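Local atomic coordinates of ancylostoma secreted protein 1 (Necator americanus, PDB entry 3NT8), a protein that is probably associated with the transition of infective hookworm larvae to parasitism and is built from two CAP domains of the cysteine-rich secretory protein family. Residues A[49-53]-A[54-58]; A[331-335]-A[336-340]; A[128-132]-A[133-137]. All coordinates share one frame; numbering follows the deposited sequence.

Contact 1 (A[49-53]-A[54-58]); sequences RRVAK and GLEDS
G54 turns the chain back on the last turn of helix 34-52, its N donating to V51 O at 2.9 Å. Positive phi marks it as the first residue to leave the helix. L55 N then closes the loop with a bond to R50 O of 2.8 Å. The side chain of L55 serves two neighbours: CB sits over one face of the R50 guanidinium, 4.1 Å above its plane, while CD1 runs alongside K53 and meets its CB at 3.7 Å; K53 NZ itself reaches D211. E56 follows, its CG anti to the backbone N (chi1 -173°), and a bend at chi2 (65°) turns the carboxylate back to R50. OE1 meets the edge of the same guanidinium, in its plane, and forms a salt bridge with R50 NE (3.2 Å) whose hydrogen bond is weak; carboxylate and guanidinium planes stand 87° apart. E56 OE2 accepts from W127 NE1, and E56 CB lies 4.0 Å from V51 CG2. Two waters complete the turn, one joining V51 O to E56 N, the other joining R50 NH2 to D57 N. A glycine of positive phi, with its own N and that of the next residue bonded back to V51 O and R50 O, is the Schellman motif, here ending a long helix of the first CAP domain.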
ATOM      1  N   ARG A  49     -15.609  -4.119 -11.968  1.00 15.84           N
ATOM      2  CA  ARG A  49     -16.754  -4.874 -11.486  1.00 15.97           C
ATOM      3  C   ARG A  49     -16.703  -6.259 -12.094  1.00 16.50           C
ATOM      4  O   ARG A  49     -17.020  -7.208 -11.410  1.00 16.36           O
ATOM      5  CB  ARG A  49     -18.070  -4.182 -11.831  1.00 16.16           C
ATOM      6  CG  ARG A  49     -19.313  -4.893 -11.301  1.00 17.80           C
ATOM      7  CD  ARG A  49     -20.549  -4.109 -11.658  1.00 16.76           C
ATOM      8  NE  ARG A  49     -20.902  -3.202 -10.563  1.00 18.44           N
ATOM      9  CZ  ARG A  49     -20.931  -1.870 -10.640  1.00 18.95           C
ATOM     10  NH1 ARG A  49     -20.635  -1.234 -11.762  1.00 19.43           N
ATOM     11  NH2 ARG A  49     -21.279  -1.173  -9.582  1.00 13.78           N
ATOM     12  N   ARG A  50     -16.309  -6.340 -13.378  1.00 15.76           N
ATOM     13  CA  ARG A  50     -16.034  -7.598 -14.018  1.00 16.32           C
ATOM     14  C   ARG A  50     -15.015  -8.430 -13.292  1.00 16.52           C
ATOM     15  O   ARG A  50     -15.189  -9.641 -13.212  1.00 18.84           O
ATOM     16  CB  ARG A  50     -15.670  -7.462 -15.491  1.00 15.45           C
ATOM     17  CG  ARG A  50     -16.816  -7.029 -16.386  1.00 17.51           C
ATOM     18  CD  ARG A  50     -16.424  -7.107 -17.820  1.00 22.18           C
ATOM     19  NE  ARG A  50     -16.127  -8.469 -18.313  1.00 29.94           N
ATOM     20  CZ  ARG A  50     -17.017  -9.423 -18.694  1.00 35.99           C
ATOM     21  NH1 ARG A  50     -18.340  -9.254 -18.596  1.00 38.21           N
ATOM     22  NH2 ARG A  50     -16.578 -10.608 -19.173  1.00 37.16           N
ATOM     23  N   VAL A  51     -13.960  -7.824 -12.776  1.00 17.39           N
ATOM     24  CA  VAL A  51     -12.935  -8.549 -12.055  1.00 16.72           C
ATOM     25  C   VAL A  51     -13.472  -9.038 -10.748  1.00 17.95           C
ATOM     26  O   VAL A  51     -13.348 -10.247 -10.411  1.00 19.63           O
ATOM     27  CB  VAL A  51     -11.678  -7.674 -11.798  1.00 18.13           C
ATOM     28  CG1 VAL A  51     -10.635  -8.455 -10.933  1.00 12.21           C
ATOM     29  CG2 VAL A  51     -11.053  -7.238 -13.108  1.00 18.21           C
ATOM     30  N   ALA A  52     -14.045  -8.103  -9.991  1.00 18.83           N
ATOM     31  CA  ALA A  52     -14.678  -8.387  -8.718  1.00 19.23           C
ATOM     32  C   ALA A  52     -15.598  -9.588  -8.781  1.00 19.52           C
ATOM     33  O   ALA A  52     -15.519 -10.426  -7.893  1.00 18.58           O
ATOM     34  CB  ALA A  52     -15.398  -7.211  -8.220  1.00 19.11           C
ATOM     35  N   LYS A  53     -16.456  -9.635  -9.817  1.00 20.80           N
ATOM     36  CA  LYS A  53     -17.449 -10.714 -10.083  1.00 22.10           C
ATOM     37  C   LYS A  53     -16.836 -12.029 -10.617  1.00 22.73           C
ATOM     38  O   LYS A  53     -17.518 -13.060 -10.642  1.00 24.02           O
ATOM     39  CB  LYS A  53     -18.517 -10.224 -11.054  1.00 22.94           C
ATOM     40  CG  LYS A  53     -19.461  -9.233 -10.434  1.00 24.73           C
ATOM     41  CD  LYS A  53     -20.818  -9.196 -11.117  1.00 28.14           C
ATOM     42  CE  LYS A  53     -21.865  -8.402 -10.266  1.00 26.89           C
ATOM     43  NZ  LYS A  53     -22.946  -7.850 -11.161  1.00 32.69           N
ATOM     44  N   GLY A  54     -15.533 -12.008 -10.924  1.00 22.70           N
ATOM     45  CA  GLY A  54     -14.825 -13.174 -11.439  1.00 23.97           C
ATOM     46  C   GLY A  54     -15.146 -13.443 -12.897  1.00 25.29           C
ATOM     47  O   GLY A  54     -15.082 -14.584 -13.318  1.00 26.11           O
ATOM     48  N   LEU A  55     -15.524 -12.386 -13.646  1.00 24.85           N
ATOM     49  CA  LEU A  55     -16.001 -12.516 -15.012  1.00 24.72           C
ATOM     50  C   LEU A  55     -14.981 -12.104 -16.088  1.00 24.06           C
ATOM     51  O   LEU A  55     -15.249 -12.284 -17.273  1.00 24.06           O
ATOM     52  CB  LEU A  55     -17.273 -11.693 -15.201  1.00 25.37           C
ATOM     53  CG  LEU A  55     -18.518 -12.120 -14.419  1.00 27.48           C
ATOM     54  CD1 LEU A  55     -19.485 -10.970 -14.505  1.00 27.83           C
ATOM     55  CD2 LEU A  55     -19.164 -13.432 -14.957  1.00 29.57           C
ATOM     56  N   GLU A  56     -13.826 -11.589 -15.673  1.00 21.96           N
ATOM     57  CA  GLU A  56     -12.878 -11.011 -16.594  1.00 21.36           C
ATOM     58  C   GLU A  56     -11.860 -12.059 -17.043  1.00 20.96           C
ATOM     59  O   GLU A  56     -11.234 -12.791 -16.219  1.00 18.32           O
ATOM     60  CB  GLU A  56     -12.193  -9.824 -15.907  1.00 22.19           C
ATOM     61  CG  GLU A  56     -11.287  -8.970 -16.757  1.00 23.57           C
ATOM     62  CD  GLU A  56     -12.018  -8.229 -17.866  1.00 25.36           C
ATOM     63  OE1 GLU A  56     -13.111  -7.713 -17.653  1.00 26.36           O
ATOM     64  OE2 GLU A  56     -11.468  -8.169 -18.961  1.00 27.52           O
ATOM     65  N   ASP A  57     -11.667 -12.077 -18.355  1.00 19.43           N
ATOM     66  CA  ASP A  57     -10.737 -12.953 -18.983  1.00 19.44           C
ATOM     67  C   ASP A  57      -9.315 -12.704 -18.570  1.00 19.88           C
ATOM     68  O   ASP A  57      -8.874 -11.542 -18.388  1.00 20.32           O
ATOM     69  CB  ASP A  57     -10.866 -12.887 -20.513  1.00 19.96           C
ATOM     70  CG  ASP A  57     -12.083 -13.607 -21.002  1.00 19.98           C
ATOM     71  OD1 ASP A  57     -12.862 -14.192 -20.166  1.00 22.97           O
ATOM     72  OD2 ASP A  57     -12.285 -13.568 -22.211  1.00 24.15           O
ATOM     73  N   SER A  58      -8.593 -13.806 -18.474  1.00 18.01           N
ATOM     74  CA  SER A  58      -7.145 -13.808 -18.344  1.00 18.94           C
ATOM     75  C   SER A  58      -6.467 -14.403 -19.602  1.00 19.26           C
ATOM     76  O   SER A  58      -7.106 -14.595 -20.603  1.00 19.93           O
ATOM     77  CB  SER A  58      -6.758 -14.544 -17.072  1.00 17.80           C
ATOM     78  OG  SER A  58      -5.423 -14.293 -16.693  1.00 21.08           O
TER
HETATM   79  O   HOH W   1     -13.738 -10.563 -20.327  1.00 21.40           O
HETATM   80  O   HOH W   2     -12.436 -11.858 -12.968  1.00 19.18           O

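Contact 2 (A[331-335]-A[336-340])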
ATOM      1  N   ASN A 331       6.920  -8.438   4.584  1.00 14.49           N
ATOM      2  CA  ASN A 331       7.029  -9.377   3.479  1.00 15.35           C
ATOM      3  C   ASN A 331       8.329 -10.120   3.378  1.00 13.56           C
ATOM      4  O   ASN A 331       8.398 -11.137   2.729  1.00 14.76           O
ATOM      5  CB  ASN A 331       6.569  -8.764   2.119  1.00 15.84           C
ATOM      6  CG  ASN A 331       5.053  -8.596   2.060  1.00 22.27           C
ATOM      7  OD1 ASN A 331       4.320  -9.248   2.840  1.00 23.29           O
ATOM      8  ND2 ASN A 331       4.563  -7.677   1.172  1.00 19.54           N
ATOM      9  N   GLU A 332       9.370  -9.611   4.030  1.00 13.09           N
ATOM     10  CA  GLU A 332      10.661 -10.282   4.048  1.00 12.36           C
ATOM     11  C   GLU A 332      10.613 -11.763   4.429  1.00 11.92           C
ATOM     12  O   GLU A 332      11.364 -12.603   3.921  1.00 10.82           O
ATOM     13  CB  GLU A 332      11.637  -9.477   4.890  1.00 12.03           C
ATOM     14  CG  GLU A 332      11.839  -8.038   4.311  1.00 14.39           C
ATOM     15  CD  GLU A 332      12.806  -7.174   5.100  1.00 19.94           C
ATOM     16  OE1 GLU A 332      12.969  -7.314   6.355  1.00 21.93           O
ATOM     17  OE2 GLU A 332      13.405  -6.287   4.461  1.00 20.32           O
ATOM     18  N   LEU A 333       9.665 -12.089   5.288  1.00 12.59           N
ATOM     19  CA  LEU A 333       9.555 -13.424   5.812  1.00 12.64           C
ATOM     20  C   LEU A 333       9.109 -14.370   4.725  1.00 13.85           C
ATOM     21  O   LEU A 333       9.658 -15.498   4.599  1.00 15.22           O
ATOM     22  CB  LEU A 333       8.559 -13.486   7.004  1.00 12.11           C
ATOM     23  CG  LEU A 333       8.267 -14.917   7.497  1.00 11.92           C
ATOM     24  CD1 LEU A 333       9.461 -15.558   8.164  1.00  7.50           C
ATOM     25  CD2 LEU A 333       7.092 -14.941   8.484  1.00 14.55           C
ATOM     26  N   LYS A 334       8.098 -13.952   3.964  1.00 14.04           N
ATOM     27  CA  LYS A 334       7.548 -14.846   2.959  1.00 14.99           C
ATOM     28  C   LYS A 334       8.407 -14.780   1.691  1.00 15.69           C
ATOM     29  O   LYS A 334       8.351 -15.699   0.851  1.00 16.19           O
ATOM     30  CB  LYS A 334       6.095 -14.484   2.679  1.00 13.88           C
ATOM     31  CG  LYS A 334       5.897 -13.015   2.226  1.00 15.37           C
ATOM     32  CD  LYS A 334       4.423 -12.839   1.609  1.00 16.32           C
ATOM     33  CE  LYS A 334       3.375 -12.847   2.744  1.00 13.79           C
ATOM     34  NZ  LYS A 334       3.676 -11.728   3.669  1.00 13.76           N
ATOM     35  N   GLU A 335       9.186 -13.697   1.541  1.00 15.47           N
ATOM     36  CA  GLU A 335      10.026 -13.552   0.344  1.00 17.90           C
ATOM     37  C   GLU A 335      11.392 -14.223   0.417  1.00 17.95           C
ATOM     38  O   GLU A 335      11.811 -14.920  -0.537  1.00 19.24           O
ATOM     39  CB  GLU A 335      10.109 -12.097  -0.099  1.00 19.16           C
ATOM     40  CG  GLU A 335       8.774 -11.672  -0.726  1.00 28.18           C
ATOM     41  CD  GLU A 335       8.834 -10.306  -1.363  1.00 37.72           C
ATOM     42  OE1 GLU A 335       9.915  -9.993  -1.897  1.00 42.85           O
ATOM     43  OE2 GLU A 335       7.811  -9.555  -1.334  1.00 40.78           O
ATOM     44  N   TYR A 336      12.068 -14.033   1.555  1.00 16.27           N
ATOM     45  CA  TYR A 336      13.416 -14.500   1.737  1.00 17.26           C
ATOM     46  C   TYR A 336      13.552 -15.601   2.764  1.00 17.13           C
ATOM     47  O   TYR A 336      14.229 -16.568   2.514  1.00 18.71           O
ATOM     48  CB  TYR A 336      14.359 -13.312   2.077  1.00 18.43           C
ATOM     49  CG  TYR A 336      14.271 -12.127   1.091  1.00 22.16           C
ATOM     50  CD1 TYR A 336      14.610 -12.275  -0.257  1.00 26.86           C
ATOM     51  CD2 TYR A 336      13.890 -10.863   1.521  1.00 26.53           C
ATOM     52  CE1 TYR A 336      14.552 -11.169  -1.180  1.00 28.37           C
ATOM     53  CE2 TYR A 336      13.840  -9.737   0.616  1.00 28.26           C
ATOM     54  CZ  TYR A 336      14.172  -9.916  -0.737  1.00 29.61           C
ATOM     55  OH  TYR A 336      14.141  -8.857  -1.654  1.00 31.45           O
ATOM     56  N   GLY A 337      12.927 -15.426   3.919  1.00 16.14           N
ATOM     57  CA  GLY A 337      12.763 -16.484   4.872  1.00 15.76           C
ATOM     58  C   GLY A 337      13.693 -16.363   6.062  1.00 15.26           C
ATOM     59  O   GLY A 337      14.714 -15.702   5.986  1.00 13.96           O
ATOM     60  N   VAL A 338      13.334 -17.056   7.136  1.00 15.51           N
ATOM     61  CA  VAL A 338      14.131 -17.150   8.361  1.00 14.99           C
ATOM     62  C   VAL A 338      14.511 -18.621   8.684  1.00 15.96           C
ATOM     63  O   VAL A 338      15.672 -18.918   8.974  1.00 16.91           O
ATOM     64  CB  VAL A 338      13.401 -16.543   9.562  1.00 14.56           C
ATOM     65  CG1 VAL A 338      14.117 -16.909  10.852  1.00  9.82           C
ATOM     66  CG2 VAL A 338      13.328 -14.982   9.422  1.00 13.81           C
ATOM     67  N   GLY A 339      13.526 -19.514   8.672  1.00 16.71           N
ATOM     68  CA  GLY A 339      13.747 -20.932   8.965  1.00 15.57           C
ATOM     69  C   GLY A 339      13.205 -21.288  10.361  1.00 14.55           C
ATOM     70  O   GLY A 339      12.840 -20.398  11.095  1.00 16.26           O
ATOM     71  N   PRO A 340      13.130 -22.589  10.702  1.00 13.06           N
ATOM     72  CA  PRO A 340      12.522 -23.077  11.920  1.00 13.33           C
ATOM     73  C   PRO A 340      13.337 -22.776  13.190  1.00 14.42           C
ATOM     74  O   PRO A 340      12.774 -22.773  14.272  1.00 15.34           O
ATOM     75  CB  PRO A 340      12.440 -24.623  11.668  1.00 13.18           C
ATOM     76  CG  PRO A 340      13.489 -24.879  10.643  1.00 11.61           C
ATOM     77  CD  PRO A 340      13.416 -23.699   9.770  1.00 13.57           C
TER
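Backbone hydrogen bonding centres on E332 O, which takes two donors from the two residues that follow helix 332-335. Y336 N approaches E332 O at 2.9 Å, and G337 N reaches the same E332 O at 3.2 Å. One carbonyl oxygen thus receives both the last helical bond and the first one beyond it. A weaker C-H...O contact follows, from G337 CA to L333 O at 3.3 Å. G337 has left the helix with a positive phi (105°), and its backbone angles would jam a side chain against the carbonyl oxygen of Y336, so the turn depends on a residue without one.

Aromatic contact comes from the adjacent pair. E335 CB stands over the centre of one face of the Y336 ring, 4.3 Å from the centroid and 9° off the normal, a CH-pi interaction. The ring gets there with CG anti to its own carbonyl carbon, chi1 -52°, which folds it back beside the helix end.

This short helix belongs to the second CAP domain, and its E332 carboxylate bonds H358 ND1 and Y359 N, two residues of the GHYTQMAW signature of the family, consistent with the histidine-glutamate cluster of the CAP cleft.

The apolar contact is one pair: L333 CD1 and V338 CG2, 4.1 Å apart, with both side chains also touching Y359 of helix 357-363. Polar groups outside fix the departing chain, D259 accepting from V338 N and G339 N through its two carboxylate oxygens and R351 donating to Y336 O and G337 O. Alongside these, K334 NZ donates to N331 OD1 (2.7 Å).

Contact 3 (A[128-132]-A[133-137])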
ATOM      1  N   SER A 128      -5.278  -4.388 -21.509  1.00 16.71           N
ATOM      2  CA  SER A 128      -5.023  -5.630 -22.202  1.00 17.62           C
ATOM      3  C   SER A 128      -3.794  -6.323 -21.605  1.00 18.74           C
ATOM      4  O   SER A 128      -3.441  -7.409 -22.021  1.00 18.48           O
ATOM      5  CB  SER A 128      -4.916  -5.455 -23.756  1.00 17.61           C
ATOM      6  OG  SER A 128      -3.836  -4.606 -24.149  1.00 22.83           O
ATOM      7  N   GLY A 129      -3.136  -5.635 -20.657  1.00 20.67           N
ATOM      8  CA  GLY A 129      -2.014  -6.153 -19.906  1.00 20.66           C
ATOM      9  C   GLY A 129      -2.272  -7.565 -19.389  1.00 21.66           C
ATOM     10  O   GLY A 129      -1.455  -8.458 -19.590  1.00 20.74           O
ATOM     11  N   ALA A 130      -3.442  -7.767 -18.782  1.00 22.69           N
ATOM     12  CA  ALA A 130      -3.734  -8.966 -18.055  1.00 23.33           C
ATOM     13  C   ALA A 130      -4.085 -10.113 -18.966  1.00 24.95           C
ATOM     14  O   ALA A 130      -3.726 -11.256 -18.680  1.00 25.49           O
ATOM     15  CB  ALA A 130      -4.844  -8.703 -17.133  1.00 23.51           C
ATOM     16  N   LYS A 131      -4.819  -9.825 -20.035  1.00 25.17           N
ATOM     17  CA  LYS A 131      -5.213 -10.828 -20.980  1.00 27.25           C
ATOM     18  C   LYS A 131      -4.042 -11.305 -21.802  1.00 27.75           C
ATOM     19  O   LYS A 131      -3.992 -12.464 -22.193  1.00 27.93           O
ATOM     20  CB  LYS A 131      -6.298 -10.254 -21.914  1.00 27.56           C
ATOM     21  CG  LYS A 131      -6.689 -11.179 -23.063  1.00 29.87           C
ATOM     22  CD  LYS A 131      -7.817 -12.091 -22.723  1.00 35.02           C
ATOM     23  CE  LYS A 131      -8.397 -12.738 -23.974  1.00 36.85           C
ATOM     24  NZ  LYS A 131      -9.604 -12.015 -24.458  1.00 39.45           N
ATOM     25  N   LYS A 132      -3.113 -10.408 -22.102  1.00 28.51           N
ATOM     26  CA  LYS A 132      -1.985 -10.766 -22.949  1.00 30.39           C
ATOM     27  C   LYS A 132      -0.860 -11.499 -22.231  1.00 30.48           C
ATOM     28  O   LYS A 132      -0.290 -12.412 -22.788  1.00 31.82           O
ATOM     29  CB  LYS A 132      -1.471  -9.544 -23.710  1.00 30.50           C
ATOM     30  CG  LYS A 132      -2.404  -9.151 -24.886  1.00 35.10           C
ATOM     31  CD  LYS A 132      -1.660  -8.199 -25.850  1.00 43.69           C
ATOM     32  CE  LYS A 132      -2.522  -7.740 -27.044  1.00 47.22           C
ATOM     33  NZ  LYS A 132      -3.679  -6.875 -26.637  1.00 48.14           N
ATOM     34  N   ASN A 133      -0.574 -11.105 -20.990  1.00 31.01           N
ATOM     35  CA  ASN A 133       0.542 -11.650 -20.170  1.00 31.52           C
ATOM     36  C   ASN A 133       0.161 -12.605 -19.034  1.00 30.47           C
ATOM     37  O   ASN A 133       0.893 -13.522 -18.693  1.00 30.50           O
ATOM     38  CB  ASN A 133       1.323 -10.487 -19.561  1.00 31.68           C
ATOM     39  CG  ASN A 133       1.935  -9.608 -20.612  1.00 36.15           C
ATOM     40  OD1 ASN A 133       2.839 -10.042 -21.344  1.00 37.30           O
ATOM     41  ND2 ASN A 133       1.444  -8.342 -20.715  1.00 38.74           N
ATOM     42  N   GLY A 134      -0.979 -12.336 -18.422  1.00 29.83           N
ATOM     43  CA  GLY A 134      -1.528 -13.193 -17.393  1.00 27.72           C
ATOM     44  C   GLY A 134      -1.192 -12.515 -16.092  1.00 26.45           C
ATOM     45  O   GLY A 134      -0.395 -11.593 -16.078  1.00 25.54           O
ATOM     46  N   VAL A 135      -1.819 -12.983 -15.021  1.00 25.53           N
ATOM     47  CA  VAL A 135      -1.622 -12.474 -13.668  1.00 24.72           C
ATOM     48  C   VAL A 135      -1.348 -13.717 -12.789  1.00 26.57           C
ATOM     49  O   VAL A 135      -2.051 -14.746 -12.903  1.00 25.98           O
ATOM     50  CB  VAL A 135      -2.895 -11.740 -13.158  1.00 25.05           C
ATOM     51  CG1 VAL A 135      -2.812 -11.421 -11.701  1.00 22.85           C
ATOM     52  CG2 VAL A 135      -3.173 -10.425 -13.936  1.00 20.79           C
ATOM     53  N   GLY A 136      -0.311 -13.616 -11.951  1.00 27.15           N
ATOM     54  CA  GLY A 136       0.044 -14.604 -10.919  1.00 29.21           C
ATOM     55  C   GLY A 136      -1.055 -15.068  -9.929  1.00 30.49           C
ATOM     56  O   GLY A 136      -2.040 -14.351  -9.694  1.00 31.16           O
ATOM     57  N   PRO A 137      -0.880 -16.278  -9.335  1.00 31.37           N
ATOM     58  CA  PRO A 137      -1.966 -16.954  -8.589  1.00 30.98           C
ATOM     59  C   PRO A 137      -2.552 -16.157  -7.380  1.00 30.37           C
ATOM     60  O   PRO A 137      -3.729 -16.447  -6.975  1.00 30.35           O
ATOM     61  CB  PRO A 137      -1.319 -18.287  -8.151  1.00 32.56           C
ATOM     62  CG  PRO A 137       0.204 -17.962  -8.052  1.00 32.78           C
ATOM     63  CD  PRO A 137       0.415 -16.997  -9.232  1.00 31.03           C
TER
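The flat carboxamide of N133 comes back over the turn to the peptide carbonyl of G129, and its ND2 donates to G129 O at 3.1 Å. At the acceptor the approach is regular: ND2 lies in the G129 carbonyl plane, on a lone pair. At the donor it is skewed, because the oxygen sits 24° out of the amide plane, and the N-H...O angle is 141°. N133 CG stands 3.7 Å from K132 C, so the amide is also carried close beside the preceding peptide unit. Its position follows from the first torsion, which sets CG anti to the carbonyl carbon of N133 (chi1 -62°), beside the backbone N and hence beside the acceptor that this N shares.

N133 N is the second donor to G129 O, again at 3.1 Å but tilted from the carbonyl plane. The same residue therefore grips one oxygen through backbone and side chain together, the backbone bond being the i to i+4 bond of the last helical turn. One residue further on, G134 N makes a bond to A130 O at 3.0 Å. G134 has positive phi and is the first residue to leave helical angles, and the bond is weak where the chain leaves the helix.

On the inner side, A130 CB meets V135 CG2 at 4.0 Å. Both pack against F149 of helix 147-153, and V135 additionally touches L63, L146 and M188, joining the helix end to the loops of the first CAP domain. At the other end S128 OG bonds G125 O, tying the turn to helix 119-127.

With two N-H groups of one residue sharing the carbonyl of G129, one turn back, the ND2 bond holds the rotation of the N133 carboxamide, keeping its N-H-bearing end to the helix.

How the contacts relate
Contacts 2 and 3 are corresponding helix ends of the two CAP domains: each runs into the sequence GVGP and pairs an alanine or leucine with the valine. They differ at the position of E332, which is G129 in the first domain, so contact 3 brings no carboxylate equivalent to the one bonded to H358. The centres of contact 2 and contact 3 are about 27 Å apart, and the nearest atoms of contact 2 and contact 3 about 12 Å. Contact 1 lies beside contact 3, centres 12 Å apart; S58 O touches K131 CD at 3.4 Å, and D57 OD2 with K131 NZ forms a long, weak ion pair. Contact 1 is remote from contact 2, about 32 Å between centres.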